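Local atomic coordinates of methyl-coenzyme M reductase subunit beta (Methanosarcina barkeri, PDB entry 1E6Y), a protein that forms part of the methyl-coenzyme M reductase complex, which uses coenzyme B to cleave methyl-coenzyme M, releasing methane in the last step of methanogenesis. Residues 3-8 with 243-248; 233-238 with 296-301. All blocks are in the same frame, centred on the assembly; numbering follows the deposited sequence.

Contact 1: residues 3-8 with 243-248; sequences TVDIYD and NANNLL
Y7 turns its ring onto N246 by setting CG beside its own backbone N, anti to the carbonyl carbon (chi1 -74°); the same choice in N245 (chi1 -62°) swings that amide back to the strand. N246 CB lies over the middle of the Y7 face, 3.6 Å from the ring centroid, a CH-pi contact. Beyond it the N246 amide stacks almost flat on the ring, the planes only 16° apart. D5 is gripped by N245 at both ends of its backbone: D5 N donates to N245 OD1 at 2.9 Å, and N245 N donates to D5 O at 2.6 Å, both nearly straight. A water links T3 O to N245 ND2. N243 ND2 gives a bond to D8 O at 3.1 Å, reaching it from above the carbonyl plane, and another to N246 OD1 at 3.0 Å, which helps hold the stacked amide against rotation. V4 CB meets A244 CB at 3.6 Å. With an alanine at Y7 the N246 side chain is likely to lose the ring it lies against, opening a gap over the turn. The strand pairs with 13-19, where N17 N binds D5 OD1, while Y239 of helix 228-241 packs on V4, A244 and N245; the contact thus fastens the N-terminal hairpin to the turn linking helices 228-241 and 247-255.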
loop_
_atom_site.group_PDB
_atom_site.type_symbol
_atom_site.label_atom_id
_atom_site.label_comp_id
_atom_site.label_asym_id
_atom_site.label_seq_id
_atom_site.Cartn_x
_atom_site.Cartn_y
_atom_site.Cartn_z
ATOM N N THR E 3 38.999 -20.332 -10.934
ATOM C CA THR E 3 39.707 -19.854 -9.758
ATOM C C THR E 3 40.216 -18.437 -9.977
ATOM O O THR E 3 40.422 -18.004 -11.112
ATOM C CB THR E 3 40.905 -20.753 -9.417
ATOM O OG1 THR E 3 41.767 -20.850 -10.556
ATOM C CG2 THR E 3 40.436 -22.140 -9.016
ATOM N N VAL E 4 40.398 -17.716 -8.880
ATOM C CA VAL E 4 40.963 -16.375 -8.908
ATOM C C VAL E 4 41.942 -16.244 -7.748
ATOM O O VAL E 4 41.919 -17.052 -6.817
ATOM C CB VAL E 4 39.863 -15.296 -8.748
ATOM C CG1 VAL E 4 38.902 -15.334 -9.930
ATOM C CG2 VAL E 4 39.101 -15.510 -7.440
ATOM N N ASP E 5 42.817 -15.245 -7.819
ATOM C CA ASP E 5 43.605 -14.842 -6.662
ATOM C C ASP E 5 42.937 -13.621 -6.042
ATOM O O ASP E 5 42.572 -12.686 -6.750
ATOM C CB ASP E 5 45.035 -14.485 -7.080
ATOM C CG ASP E 5 45.786 -15.661 -7.690
ATOM O OD1 ASP E 5 45.373 -16.826 -7.509
ATOM O OD2 ASP E 5 46.822 -15.415 -8.337
ATOM N N ILE E 6 42.735 -13.651 -4.729
ATOM C CA ILE E 6 42.097 -12.533 -4.035
ATOM C C ILE E 6 43.145 -11.552 -3.519
ATOM O O ILE E 6 44.094 -11.944 -2.839
ATOM C CB ILE E 6 41.226 -13.026 -2.846
ATOM C CG1 ILE E 6 40.110 -13.948 -3.353
ATOM C CG2 ILE E 6 40.644 -11.841 -2.086
ATOM C CD1 ILE E 6 39.175 -13.303 -4.358
ATOM N N TYR E 7 42.997 -10.287 -3.904
ATOM C CA TYR E 7 43.869 -9.207 -3.441
ATOM C C TYR E 7 43.063 -8.228 -2.592
ATOM O O TYR E 7 41.886 -7.984 -2.876
ATOM C CB TYR E 7 44.465 -8.456 -4.637
ATOM C CG TYR E 7 45.551 -9.206 -5.377
ATOM C CD1 TYR E 7 45.245 -10.310 -6.178
ATOM C CD2 TYR E 7 46.881 -8.790 -5.310
ATOM C CE1 TYR E 7 46.233 -10.976 -6.890
ATOM C CE2 TYR E 7 47.876 -9.449 -6.018
ATOM C CZ TYR E 7 47.545 -10.541 -6.803
ATOM O OH TYR E 7 48.531 -11.214 -7.483
ATOM N N ASP E 8 43.698 -7.633 -1.582
ATOM C CA ASP E 8 42.998 -6.667 -0.738
ATOM C C ASP E 8 42.878 -5.286 -1.375
ATOM O O ASP E 8 43.281 -5.076 -2.521
ATOM C CB ASP E 8 43.641 -6.572 0.664
ATOM C CG ASP E 8 45.069 -6.007 0.653
ATOM O OD1 ASP E 8 45.743 -6.128 1.693
ATOM O OD2 ASP E 8 45.510 -5.410 -0.351
ATOM N N ASN E 243 38.170 -7.847 -5.983
ATOM C CA ASN E 243 39.443 -7.473 -6.604
ATOM C C ASN E 243 40.238 -8.702 -7.063
ATOM O O ASN E 243 41.443 -8.808 -6.820
ATOM C CB ASN E 243 40.270 -6.619 -5.630
ATOM C CG ASN E 243 41.518 -6.024 -6.269
ATOM O OD1 ASN E 243 41.561 -5.785 -7.475
ATOM N ND2 ASN E 243 42.530 -5.763 -5.454
ATOM N N ALA E 244 39.550 -9.625 -7.733
ATOM C CA ALA E 244 40.175 -10.851 -8.223
ATOM C C ALA E 244 41.328 -10.547 -9.174
ATOM O O ALA E 244 41.216 -9.676 -10.044
ATOM C CB ALA E 244 39.145 -11.724 -8.921
ATOM N N ASN E 245 42.458 -11.208 -8.932
ATOM C CA ASN E 245 43.661 -11.074 -9.754
ATOM C C ASN E 245 44.207 -9.655 -9.807
ATOM O O ASN E 245 45.031 -9.334 -10.665
ATOM C CB ASN E 245 43.399 -11.595 -11.172
ATOM C CG ASN E 245 43.048 -13.069 -11.195
ATOM O OD1 ASN E 245 43.307 -13.797 -10.235
ATOM N ND2 ASN E 245 42.426 -13.511 -12.281
ATOM N N ASN E 246 43.815 -8.840 -8.830
ATOM C CA ASN E 246 44.240 -7.444 -8.733
ATOM C C ASN E 246 43.853 -6.620 -9.958
ATOM O O ASN E 246 44.382 -5.529 -10.168
ATOM C CB ASN E 246 45.759 -7.360 -8.517
ATOM C CG ASN E 246 46.146 -6.336 -7.468
ATOM O OD1 ASN E 246 45.346 -5.980 -6.605
ATOM N ND2 ASN E 246 47.392 -5.879 -7.521
ATOM N N LEU E 247 42.897 -7.124 -10.733
ATOM C CA LEU E 247 42.485 -6.473 -11.975
ATOM C C LEU E 247 41.885 -5.097 -11.705
ATOM O O LEU E 247 42.309 -4.104 -12.298
ATOM C CB LEU E 247 41.475 -7.347 -12.723
ATOM C CG LEU E 247 41.117 -6.908 -14.144
ATOM C CD1 LEU E 247 42.363 -6.931 -15.019
ATOM C CD2 LEU E 247 40.043 -7.824 -14.718
ATOM N N LEU E 248 40.951 -5.037 -10.759
ATOM C CA LEU E 248 40.320 -3.780 -10.370
ATOM C C LEU E 248 41.358 -2.771 -9.888
ATOM O O LEU E 248 41.422 -1.651 -10.390
ATOM C CB LEU E 248 39.285 -4.024 -9.265
ATOM C CG LEU E 248 38.679 -2.786 -8.590
ATOM C CD1 LEU E 248 37.837 -1.996 -9.587
ATOM C CD2 LEU E 248 37.837 -3.221 -7.408
HETATM O O HOH W 1 41.943 -16.356 -12.809
#

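Contact 2: residues 233-238 with 296-301; sequences QLLGLA and VPKWNA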
loop_
_atom_site.group_PDB
_atom_site.type_symbol
_atom_site.label_atom_id
_atom_site.label_comp_id
_atom_site.label_asym_id
_atom_site.label_seq_id
_atom_site.Cartn_x
_atom_site.Cartn_y
_atom_site.Cartn_z
ATOM N N GLN E 233 27.189 -14.921 -11.697
ATOM C CA GLN E 233 27.184 -13.948 -10.607
ATOM C C GLN E 233 28.464 -13.986 -9.775
ATOM O O GLN E 233 28.951 -12.948 -9.328
ATOM C CB GLN E 233 25.963 -14.169 -9.708
ATOM C CG GLN E 233 24.631 -13.899 -10.407
ATOM C CD GLN E 233 24.595 -12.543 -11.089
ATOM O OE1 GLN E 233 24.557 -12.456 -12.315
ATOM N NE2 GLN E 233 24.629 -11.476 -10.298
ATOM N N LEU E 234 29.042 -15.174 -9.632
ATOM C CA LEU E 234 30.237 -15.346 -8.812
ATOM C C LEU E 234 31.501 -14.811 -9.480
ATOM O O LEU E 234 32.409 -14.343 -8.798
ATOM C CB LEU E 234 30.418 -16.819 -8.437
ATOM C CG LEU E 234 29.389 -17.348 -7.435
ATOM C CD1 LEU E 234 29.664 -18.808 -7.131
ATOM C CD2 LEU E 234 29.437 -16.520 -6.162
ATOM N N LEU E 235 31.546 -14.842 -10.811
ATOM C CA LEU E 235 32.604 -14.151 -11.544
ATOM C C LEU E 235 32.509 -12.641 -11.315
ATOM O O LEU E 235 33.518 -11.979 -11.074
ATOM C CB LEU E 235 32.514 -14.464 -13.040
ATOM C CG LEU E 235 33.022 -15.845 -13.471
ATOM C CD1 LEU E 235 32.614 -16.109 -14.908
ATOM C CD2 LEU E 235 34.535 -15.920 -13.319
ATOM N N GLY E 236 31.283 -12.123 -11.299
ATOM C CA GLY E 236 31.066 -10.725 -10.966
ATOM C C GLY E 236 31.495 -10.381 -9.550
ATOM O O GLY E 236 32.249 -9.428 -9.338
ATOM N N LEU E 237 31.051 -11.181 -8.583
ATOM C CA LEU E 237 31.450 -11.000 -7.189
ATOM C C LEU E 237 32.969 -11.040 -7.020
ATOM O O LEU E 237 33.551 -10.155 -6.390
ATOM C CB LEU E 237 30.804 -12.075 -6.306
ATOM C CG LEU E 237 31.215 -12.103 -4.829
ATOM C CD1 LEU E 237 30.820 -10.807 -4.141
ATOM C CD2 LEU E 237 30.557 -13.279 -4.144
ATOM N N ALA E 238 33.606 -12.057 -7.593
ATOM C CA ALA E 238 35.050 -12.233 -7.455
ATOM C C ALA E 238 35.827 -11.062 -8.053
ATOM O O ALA E 238 36.680 -10.471 -7.389
ATOM C CB ALA E 238 35.484 -13.537 -8.116
ATOM N N VAL E 296 31.368 -15.559 -22.266
ATOM C CA VAL E 296 30.408 -14.478 -22.067
ATOM C C VAL E 296 30.306 -14.021 -20.607
ATOM O O VAL E 296 30.438 -12.830 -20.328
ATOM C CB VAL E 296 29.002 -14.858 -22.613
ATOM C CG1 VAL E 296 27.996 -13.752 -22.305
ATOM C CG2 VAL E 296 29.078 -15.095 -24.120
ATOM N N PRO E 297 30.170 -14.964 -19.651
ATOM C CA PRO E 297 30.164 -14.547 -18.242
ATOM C C PRO E 297 31.465 -13.877 -17.787
ATOM O O PRO E 297 31.436 -12.957 -16.971
ATOM C CB PRO E 297 29.898 -15.850 -17.486
ATOM C CG PRO E 297 29.162 -16.705 -18.471
ATOM C CD PRO E 297 29.813 -16.387 -19.793
ATOM N N LYS E 298 32.596 -14.301 -18.346
ATOM C CA LYS E 298 33.878 -13.677 -18.022
ATOM C C LYS E 298 33.995 -12.266 -18.585
ATOM O O LYS E 298 34.531 -11.374 -17.931
ATOM C CB LYS E 298 35.036 -14.525 -18.541
ATOM C CG LYS E 298 35.705 -15.353 -17.470
ATOM C CD LYS E 298 37.149 -15.616 -17.827
ATOM C CE LYS E 298 37.837 -16.383 -16.731
ATOM N NZ LYS E 298 38.855 -17.298 -17.300
ATOM N N TRP E 299 33.524 -12.076 -19.814
ATOM C CA TRP E 299 33.479 -10.745 -20.410
ATOM C C TRP E 299 32.609 -9.823 -19.561
ATOM O O TRP E 299 32.971 -8.675 -19.307
ATOM C CB TRP E 299 32.929 -10.805 -21.841
ATOM C CG TRP E 299 32.566 -9.451 -22.383
ATOM C CD1 TRP E 299 31.314 -9.005 -22.702
ATOM C CD2 TRP E 299 33.447 -8.335 -22.558
ATOM N NE1 TRP E 299 31.359 -7.678 -23.056
ATOM C CE2 TRP E 299 32.657 -7.241 -22.979
ATOM C CE3 TRP E 299 34.828 -8.150 -22.396
ATOM C CZ2 TRP E 299 33.201 -5.978 -23.241
ATOM C CZ3 TRP E 299 35.369 -6.892 -22.656
ATOM C CH2 TRP E 299 34.554 -5.824 -23.075
ATOM N N ASN E 300 31.462 -10.337 -19.127
ATOM C CA ASN E 300 30.578 -9.585 -18.246
ATOM C C ASN E 300 31.295 -9.157 -16.967
ATOM O O ASN E 300 31.156 -8.015 -16.527
ATOM C CB ASN E 300 29.341 -10.415 -17.896
ATOM C CG ASN E 300 28.340 -9.634 -17.080
ATOM O OD1 ASN E 300 27.706 -8.711 -17.587
ATOM N ND2 ASN E 300 28.261 -9.932 -15.789
ATOM N N ALA E 301 32.097 -10.058 -16.403
ATOM C CA ALA E 301 32.908 -9.741 -15.229
ATOM C C ALA E 301 33.958 -8.667 -15.539
ATOM O O ALA E 301 34.207 -7.783 -14.717
ATOM C CB ALA E 301 33.582 -11.000 -14.701
#
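Two helices of the C-terminal domain, 228-241 and 296-318, run side by side here, L235 of the first meeting P297 and A301 on the first turns of the second. The segment axes come within 8.5 Å and diverge by 29°, both helices running in the same general direction. No hydrogen bond passes between 233-238 and 296-301; the contact is van der Waals throughout. L235 is the side chain that bridges the gap. With CG beside the backbone N and anti to the carbonyl carbon (chi1 -76°), its branch extends toward the start of the other helix, where CD1 rests on P297 CB at 3.8 Å. The same methyl lies 3.9 Å from K298 N and 4.1 Å from K298 CG, so it touches the root of the lysine, whose first side-chain bond points away from helix 228-241. At the other end of the patch A301 presents its methyl group to the backbone of the first helix: CB is 3.8 Å from L235 O and 4.0 Å from L235 CB. The backbones come nearest at G236 and A301, whose CA atoms are 4.7 Å apart. Farther out, R231 and H232 of helix 228-241 touch P297, and P246 of the gamma subunit also packs on this proline, placing the helix start near the subunit boundary. With the A301 methyl against the L235 backbone and the L235 side chain reaching P297, this is a close-packed pair of near-parallel helices within the multihelical C-terminal domain of this family.

Overall arrangement
From the N terminus, strand 3-7 leads off, and the chain then runs through more than 230 residues, many of them helical, before 243-248 returns to it, closing the long loop of contact 1. Contact 2 starts just inside that loop, at 233-238, and ends outside it at 296-301, so the two loops cross. Only four residues, most of them the end of helix 228-241, separate 233-238 from 243-248, and the contact centres lie about 12 Å from each other. A probable hydrogen bond from A244 N to A238 O joins them. Helix 228-241 and the turn after it therefore tie the N-terminal hairpin to helix 296-318.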